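Putative glycoside hydrolase (Bacteroides ovatus, PDB 4ONZ) is of unknown function but is probably a carbohydrate-active protein of the five-bladed beta-propeller type. Local coordinates at residues Val27-Pro32 against Asp342-Val347; Val65-Glu70 against Gly85-Lys90; Arg80-Gly85 against Gly118-Arg123. One frame throughout, in Å; residues are numbered along the deposited sequence.

Contact 1: residues Val27-Pro32 against Asp342-Val347; sequences VISPQP and DSQVAV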
# COMPACT_ATOMS: atom_id res chain seq x y z
N VAL A 27 -10.09 -13.34 -2.59
CA VAL A 27 -11.35 -12.64 -2.30
C VAL A 27 -11.80 -11.69 -3.43
O VAL A 27 -12.97 -11.34 -3.50
CB VAL A 27 -11.33 -11.92 -0.93
CG1 VAL A 27 -11.23 -12.94 0.20
CG2 VAL A 27 -10.21 -10.90 -0.83
N ILE A 28 -10.87 -11.25 -4.29
CA ILE A 28 -11.19 -10.39 -5.43
C ILE A 28 -10.40 -10.89 -6.64
O ILE A 28 -9.18 -10.97 -6.60
CB ILE A 28 -10.85 -8.89 -5.21
CG1 ILE A 28 -11.51 -8.35 -3.93
CG2 ILE A 28 -11.28 -8.05 -6.41
CD1 ILE A 28 -11.13 -6.93 -3.60
N SER A 29 -11.12 -11.21 -7.72
CA SER A 29 -10.53 -11.72 -8.95
C SER A 29 -11.04 -10.90 -10.15
O SER A 29 -12.07 -10.24 -10.04
CB SER A 29 -10.91 -13.19 -9.14
OG SER A 29 -10.36 -13.99 -8.11
N PRO A 30 -10.31 -10.94 -11.27
CA PRO A 30 -10.72 -10.17 -12.45
C PRO A 30 -12.06 -10.62 -13.04
O PRO A 30 -12.47 -11.78 -12.87
CB PRO A 30 -9.56 -10.35 -13.44
CG PRO A 30 -8.70 -11.43 -12.89
CD PRO A 30 -8.94 -11.47 -11.41
N GLN A 31 -12.72 -9.67 -13.71
CA GLN A 31 -14.02 -9.86 -14.34
C GLN A 31 -14.08 -9.01 -15.60
O GLN A 31 -13.37 -8.01 -15.68
CB GLN A 31 -15.12 -9.36 -13.41
CG GLN A 31 -15.22 -10.03 -12.06
CD GLN A 31 -16.31 -9.41 -11.20
OE1 GLN A 31 -16.72 -8.27 -11.42
NE2 GLN A 31 -16.76 -10.15 -10.21
N PRO A 32 -14.96 -9.35 -16.56
CA PRO A 32 -15.05 -8.56 -17.79
C PRO A 32 -15.97 -7.33 -17.68
O PRO A 32 -16.42 -6.81 -18.70
CB PRO A 32 -15.60 -9.58 -18.80
CG PRO A 32 -16.42 -10.52 -17.99
CD PRO A 32 -15.88 -10.51 -16.57
N ASP A 342 0.54 -11.37 -8.42
CA ASP A 342 0.40 -10.19 -9.28
C ASP A 342 -0.93 -10.16 -10.03
O ASP A 342 -1.01 -9.54 -11.10
CB ASP A 342 1.55 -10.10 -10.31
CG ASP A 342 2.64 -9.13 -9.91
OD1 ASP A 342 2.44 -8.27 -9.03
OD2 ASP A 342 3.72 -9.21 -10.54
N SER A 343 -1.98 -10.78 -9.49
CA SER A 343 -3.23 -10.86 -10.22
C SER A 343 -4.52 -10.84 -9.43
O SER A 343 -5.55 -10.45 -9.97
CB SER A 343 -3.23 -12.10 -11.11
OG SER A 343 -3.16 -13.27 -10.32
N GLN A 344 -4.49 -11.26 -8.17
CA GLN A 344 -5.71 -11.30 -7.36
C GLN A 344 -5.52 -10.65 -5.99
O GLN A 344 -4.41 -10.25 -5.65
CB GLN A 344 -6.15 -12.76 -7.22
CG GLN A 344 -6.57 -13.39 -8.55
CD GLN A 344 -6.49 -14.90 -8.53
OE1 GLN A 344 -5.53 -15.48 -8.00
NE2 GLN A 344 -7.49 -15.56 -9.11
N VAL A 345 -6.61 -10.50 -5.23
CA VAL A 345 -6.51 -9.98 -3.87
C VAL A 345 -6.83 -11.10 -2.89
O VAL A 345 -7.79 -11.86 -3.09
CB VAL A 345 -7.45 -8.80 -3.59
CG1 VAL A 345 -7.40 -8.39 -2.12
CG2 VAL A 345 -7.11 -7.61 -4.48
N ALA A 346 -6.00 -11.22 -1.86
CA ALA A 346 -6.20 -12.21 -0.81
C ALA A 346 -6.16 -11.56 0.56
O ALA A 346 -5.71 -10.41 0.71
CB ALA A 346 -5.16 -13.32 -0.91
N VAL A 347 -6.63 -12.31 1.55
CA VAL A 347 -6.70 -11.81 2.92
C VAL A 347 -6.10 -12.82 3.91
O VAL A 347 -6.19 -14.04 3.70
CB VAL A 347 -8.17 -11.49 3.32
CG1 VAL A 347 -9.01 -12.76 3.39
CG2 VAL A 347 -8.23 -10.75 4.64
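Ile28 and Val345 lie side by side with their side chains pointing the same way, and the contact is built round this pair. The two CB atoms, Ile28 CB and Val345 CB, are 3.8 Å apart. Ile28 CG1 stands anti to its carbonyl carbon (chi1 -55°), and the chain runs on extended, which brings CD1 back alongside Val345 and within 4.1 Å of Val345 CB. Val27 behaves differently. Its CG2 branch settles over the backbone of Val345, with Val27 CG2 3.4 Å from Val345 O, while its other methyl, CG1, reaches Val347 CG1 at 3.9 Å; these two valine side chains cross at about a right angle.

The backbone bonds set these positions. Val345 O receives Val27 N at 2.8 Å, in the carbonyl plane, and also a weak bond from Ile28 N, so two successive residues face one and form a classic beta bulge. The return bond is straighter: Val345 N donates to Ile28 O at 3.0 Å, with 169° at the hydrogen. Thr51 OG1 adds a weak second bond to Ile28 O.

Beyond the bulge the pairing soon runs out. Ser29 OG comes to 3.4 Å from Gln344 NE2, the end of an extended side chain, and Pro30 crosses Gln344 at about a right angle, its CD 3.8 Å from Ser343 O.

This single antiparallel bridge lays a segment near the N-terminus along the outer strand of the last propeller blade, consistent with closure of the ring of blades. Strand 333-340 flanks strand 344-350 on its other side, sending Tyr335 and Tyr337 against Val347, while Ile28 and Val345 pack on Tyr67 of strand 62-70 and Val345 also meets Pro54 of strand 50-59.

Contact 2: residues Val65-Glu70 against Gly85-Lys90; sequences VLYRAE and GYAESK
Val65 and Ala87 are joined by two backbone hydrogen bonds: Val65 N to Ala87 O and Ala87 N to Val65 O, both at 2.8 Å. Tyr67 and Gly85 form the next hydrogen-bonded pair. Here Gly85 N gives a nearly straight bond (171°) to Tyr67 O, whereas Tyr67 N meets Gly85 O at 3.0 Å from well off the carbonyl plane. Between them, in the non-hydrogen-bonded pair with Tyr86, Leu66 sends its CA-H towards the same Gly85 O, 3.1 Å from Leu66 CA.

The ring of Tyr67 supplies the CH-pi contact. Its CG occupies the slot between backbone N and carbonyl carbon (chi1 56°), which folds the ring back across the neighbouring strand, and Gly85 CA sits over the centre of one face, 3.8 Å from the ring centroid. With no side chain at Gly85, the ring can lie this close to the backbone. These strands, 62-70 and 82-89, make a beta hairpin in the middle of a four-stranded antiparallel propeller blade, with their directions 146° apart.

Apolar packing divides between the two faces. Ala87 CB touches the edge of the Tyr67 ring at CE1 and lies on the same face as Val65; on the other face Leu66 CD2 comes to 4.1 Å from Tyr86 CD2.

Polar ends are held along each strand. Tyr86 OH donates to Glu88 OE1, on its anti side, and Arg68 NH2 forms a salt bridge with Glu70 OE2 at 2.9 Å, approaching from above the carboxylate plane. Tyr67 OH is bonded to Glu47 and Arg97.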
# COMPACT_ATOMS: atom_id res chain seq x y z
N VAL A 65 -12.15 -2.43 0.54
CA VAL A 65 -10.92 -2.75 -0.15
C VAL A 65 -10.94 -1.99 -1.46
O VAL A 65 -11.90 -2.06 -2.22
CB VAL A 65 -10.77 -4.27 -0.38
CG1 VAL A 65 -9.46 -4.57 -1.09
CG2 VAL A 65 -10.86 -5.03 0.94
N LEU A 66 -9.87 -1.23 -1.70
CA LEU A 66 -9.71 -0.41 -2.89
C LEU A 66 -8.57 -1.05 -3.69
O LEU A 66 -7.39 -0.91 -3.36
CB LEU A 66 -9.40 1.03 -2.47
CG LEU A 66 -10.58 1.68 -1.73
CD1 LEU A 66 -10.16 2.82 -0.82
CD2 LEU A 66 -11.64 2.15 -2.72
N TYR A 67 -8.93 -1.78 -4.73
CA TYR A 67 -7.97 -2.58 -5.47
C TYR A 67 -7.50 -2.01 -6.79
O TYR A 67 -8.26 -1.39 -7.51
CB TYR A 67 -8.54 -3.98 -5.70
CG TYR A 67 -9.89 -4.05 -6.42
CD1 TYR A 67 -11.08 -3.92 -5.72
CD2 TYR A 67 -9.97 -4.28 -7.78
CE1 TYR A 67 -12.31 -4.00 -6.36
CE2 TYR A 67 -11.20 -4.38 -8.43
CZ TYR A 67 -12.37 -4.25 -7.71
OH TYR A 67 -13.59 -4.33 -8.36
N ARG A 68 -6.22 -2.23 -7.10
CA ARG A 68 -5.70 -1.90 -8.40
C ARG A 68 -6.29 -2.87 -9.43
O ARG A 68 -6.27 -4.08 -9.22
CB ARG A 68 -4.18 -2.05 -8.44
CG ARG A 68 -3.60 -1.73 -9.80
CD ARG A 68 -2.10 -1.78 -9.76
NE ARG A 68 -1.47 -1.72 -11.08
CZ ARG A 68 -0.16 -1.83 -11.27
NH1 ARG A 68 0.65 -1.98 -10.24
NH2 ARG A 68 0.35 -1.78 -12.50
N ALA A 69 -6.81 -2.33 -10.53
CA ALA A 69 -7.39 -3.14 -11.59
C ALA A 69 -6.76 -2.76 -12.92
O ALA A 69 -6.59 -1.57 -13.19
CB ALA A 69 -8.89 -2.92 -11.66
N GLU A 70 -6.43 -3.76 -13.74
CA GLU A 70 -5.89 -3.51 -15.07
C GLU A 70 -6.79 -4.07 -16.16
O GLU A 70 -7.37 -5.16 -16.02
CB GLU A 70 -4.49 -4.08 -15.23
CG GLU A 70 -3.44 -3.36 -14.40
CD GLU A 70 -2.03 -3.79 -14.72
OE1 GLU A 70 -1.79 -4.98 -15.02
OE2 GLU A 70 -1.14 -2.91 -14.68
N GLY A 85 -10.60 0.04 -8.01
CA GLY A 85 -11.94 -0.49 -7.77
C GLY A 85 -12.29 -0.42 -6.30
O GLY A 85 -11.41 -0.33 -5.45
N TYR A 86 -13.58 -0.53 -6.02
CA TYR A 86 -14.13 -0.48 -4.67
C TYR A 86 -14.84 -1.80 -4.37
O TYR A 86 -15.61 -2.30 -5.18
CB TYR A 86 -15.14 0.66 -4.60
CG TYR A 86 -15.96 0.75 -3.31
CD1 TYR A 86 -17.06 -0.08 -3.09
CD2 TYR A 86 -15.67 1.71 -2.35
CE1 TYR A 86 -17.82 0.02 -1.93
CE2 TYR A 86 -16.43 1.83 -1.19
CZ TYR A 86 -17.50 0.98 -0.98
OH TYR A 86 -18.25 1.08 0.17
N ALA A 87 -14.54 -2.37 -3.20
CA ALA A 87 -15.21 -3.56 -2.69
C ALA A 87 -15.55 -3.29 -1.23
O ALA A 87 -14.73 -2.73 -0.49
CB ALA A 87 -14.33 -4.79 -2.82
N GLU A 88 -16.76 -3.67 -0.83
CA GLU A 88 -17.27 -3.46 0.52
C GLU A 88 -17.54 -4.83 1.16
O GLU A 88 -18.04 -5.74 0.50
CB GLU A 88 -18.54 -2.64 0.37
CG GLU A 88 -19.37 -2.38 1.60
CD GLU A 88 -20.61 -1.57 1.24
OE1 GLU A 88 -20.47 -0.53 0.56
OE2 GLU A 88 -21.71 -1.98 1.63
N SER A 89 -17.21 -4.96 2.45
CA SER A 89 -17.29 -6.24 3.14
C SER A 89 -17.74 -6.15 4.60
O SER A 89 -17.19 -5.37 5.38
CB SER A 89 -15.92 -6.91 3.10
OG SER A 89 -15.94 -8.16 3.75
N LYS A 90 -18.70 -6.99 4.96
CA LYS A 90 -19.23 -7.05 6.31
C LYS A 90 -18.26 -7.71 7.28
O LYS A 90 -18.08 -7.25 8.41
CB LYS A 90 -20.52 -7.89 6.32
CG LYS A 90 -21.62 -7.40 5.39
CD LYS A 90 -22.74 -8.43 5.29
CE LYS A 90 -23.80 -8.00 4.28
NZ LYS A 90 -24.84 -9.05 4.09

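Contact 3: residues Arg80-Gly85 against Gly118-Arg123; sequences RTSRVG and GCEDPR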
# COMPACT_ATOMS: atom_id res chain seq x y z
N ARG A 80 -1.26 -1.19 -20.88
CA ARG A 80 -2.45 -1.24 -20.02
C ARG A 80 -2.68 0.04 -19.23
O ARG A 80 -1.79 0.88 -19.14
CB ARG A 80 -2.34 -2.39 -19.03
CG ARG A 80 -2.32 -3.76 -19.67
CD ARG A 80 -2.19 -4.84 -18.61
NE ARG A 80 -2.21 -6.17 -19.18
CZ ARG A 80 -2.04 -7.29 -18.48
NH1 ARG A 80 -1.84 -7.24 -17.17
NH2 ARG A 80 -2.08 -8.47 -19.10
N THR A 81 -3.88 0.18 -18.68
CA THR A 81 -4.22 1.32 -17.83
C THR A 81 -4.69 0.77 -16.48
O THR A 81 -5.48 -0.17 -16.43
CB THR A 81 -5.32 2.20 -18.47
OG1 THR A 81 -4.82 2.77 -19.68
CG2 THR A 81 -5.74 3.33 -17.52
N SER A 82 -4.17 1.35 -15.40
CA SER A 82 -4.57 0.97 -14.03
C SER A 82 -5.66 1.90 -13.52
O SER A 82 -5.60 3.12 -13.70
CB SER A 82 -3.39 1.02 -13.06
OG SER A 82 -2.54 -0.09 -13.21
N ARG A 83 -6.66 1.30 -12.88
CA ARG A 83 -7.73 2.05 -12.23
C ARG A 83 -8.00 1.41 -10.86
O ARG A 83 -7.66 0.25 -10.64
CB ARG A 83 -8.98 2.09 -13.11
CG ARG A 83 -8.74 2.73 -14.46
CD ARG A 83 -9.98 2.64 -15.35
NE ARG A 83 -9.75 3.19 -16.69
CZ ARG A 83 -9.21 2.55 -17.72
NH1 ARG A 83 -8.78 1.30 -17.60
NH2 ARG A 83 -9.11 3.15 -18.90
N VAL A 84 -8.60 2.15 -9.95
CA VAL A 84 -8.89 1.64 -8.61
C VAL A 84 -10.37 1.27 -8.45
O VAL A 84 -11.26 2.08 -8.71
CB VAL A 84 -8.50 2.67 -7.53
CG1 VAL A 84 -8.82 2.14 -6.14
CG2 VAL A 84 -7.02 3.01 -7.65
N GLY A 85 -10.60 0.04 -8.01
CA GLY A 85 -11.94 -0.49 -7.77
C GLY A 85 -12.29 -0.42 -6.30
O GLY A 85 -11.41 -0.33 -5.45
N GLY A 118 -2.60 5.51 -15.87
CA GLY A 118 -3.56 5.43 -14.78
C GLY A 118 -3.00 5.57 -13.37
O GLY A 118 -1.93 6.16 -13.15
N CYS A 119 -3.77 5.01 -12.45
CA CYS A 119 -3.60 5.12 -11.02
C CYS A 119 -3.39 3.72 -10.41
O CYS A 119 -4.28 2.85 -10.46
CB CYS A 119 -4.86 5.78 -10.47
SG CYS A 119 -5.44 7.21 -11.45
N GLU A 120 -2.21 3.52 -9.83
CA GLU A 120 -1.78 2.25 -9.28
C GLU A 120 -1.52 2.25 -7.79
O GLU A 120 -1.29 3.29 -7.17
CB GLU A 120 -0.42 1.86 -9.90
CG GLU A 120 -0.30 1.95 -11.42
CD GLU A 120 1.11 1.68 -11.93
OE1 GLU A 120 2.05 1.63 -11.11
OE2 GLU A 120 1.29 1.53 -13.16
N ASP A 121 -1.55 1.04 -7.24
CA ASP A 121 -1.09 0.73 -5.90
C ASP A 121 -1.47 1.73 -4.80
O ASP A 121 -0.61 2.42 -4.26
CB ASP A 121 0.43 0.59 -5.94
CG ASP A 121 0.92 -0.49 -6.90
OD1 ASP A 121 0.11 -1.19 -7.51
OD2 ASP A 121 2.15 -0.65 -7.02
N PRO A 122 -2.75 1.78 -4.44
CA PRO A 122 -3.17 2.69 -3.40
C PRO A 122 -2.86 2.22 -1.98
O PRO A 122 -2.79 1.02 -1.71
CB PRO A 122 -4.69 2.72 -3.58
CG PRO A 122 -5.02 1.37 -4.10
CD PRO A 122 -3.88 1.05 -5.04
N ARG A 123 -2.67 3.19 -1.10
CA ARG A 123 -2.58 2.94 0.33
C ARG A 123 -3.48 4.00 0.93
O ARG A 123 -3.39 5.17 0.55
CB ARG A 123 -1.15 3.06 0.84
CG ARG A 123 -0.29 1.90 0.37
CD ARG A 123 1.19 2.22 0.40
NE ARG A 123 1.98 1.06 -0.00
CZ ARG A 123 2.14 0.64 -1.26
NH1 ARG A 123 1.59 1.28 -2.28
NH2 ARG A 123 2.89 -0.43 -1.51
O HOH W 1 -0.74 1.13 -14.86
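Ser82 and Gly118 bridge two successive blades of the beta-propeller, where the start of strand 82-89 in one meets strand 118-126 of the next. The strand directions diverge by 62°, so the backbones touch briefly. Cys119 N donates to Ser82 O at 2.9 Å, coming from above the carbonyl plane rather than within it. Gly118 CA adds a CA-H contact to that oxygen at 3.3 Å, an approach made possible by the missing side chain.

Further along, the Ser82 side chain lies against Glu120, with Ser82 OG 3.5 Å from Glu120 CG. Their polar ends are linked through a water: Ser82 OG donates to it, and it donates in turn to Glu120 OE2, both bonds 2.7 Å long. Ser82 OG also accepts from Arg68 NE, so the hydroxyl is gripped on both its donor and acceptor sides. An unidentified ligand lies about 6 Å from the Glu120 side chain.

Val84 reaches the second strand with both methyls: its CG2 lies beside the backbone, 3.9 Å from Cys119 O, and its CG1 rests against the proline ring, 4.4 Å from Pro122 CG.

The three contacts run across neighbouring blades of the propeller. Contacts 1 and 2 have centres about 9 Å apart and touch through Ile28 CD1, which packs on Val65 and Ala87. Contacts 2 and 3, with centres about 11 Å apart, share Gly85 and strand 82-89, and Ala69 N probably bonds to Arg83 O between them. Contacts 1 and 3 have centres about 14 Å apart and do not touch. Along the chain, contact 1 encloses the others, while the segments of contacts 2 and 3 alternate. The blade containing strands 62-70 and 82-89 is thus joined both to segments near the chain's two termini and to the following blade.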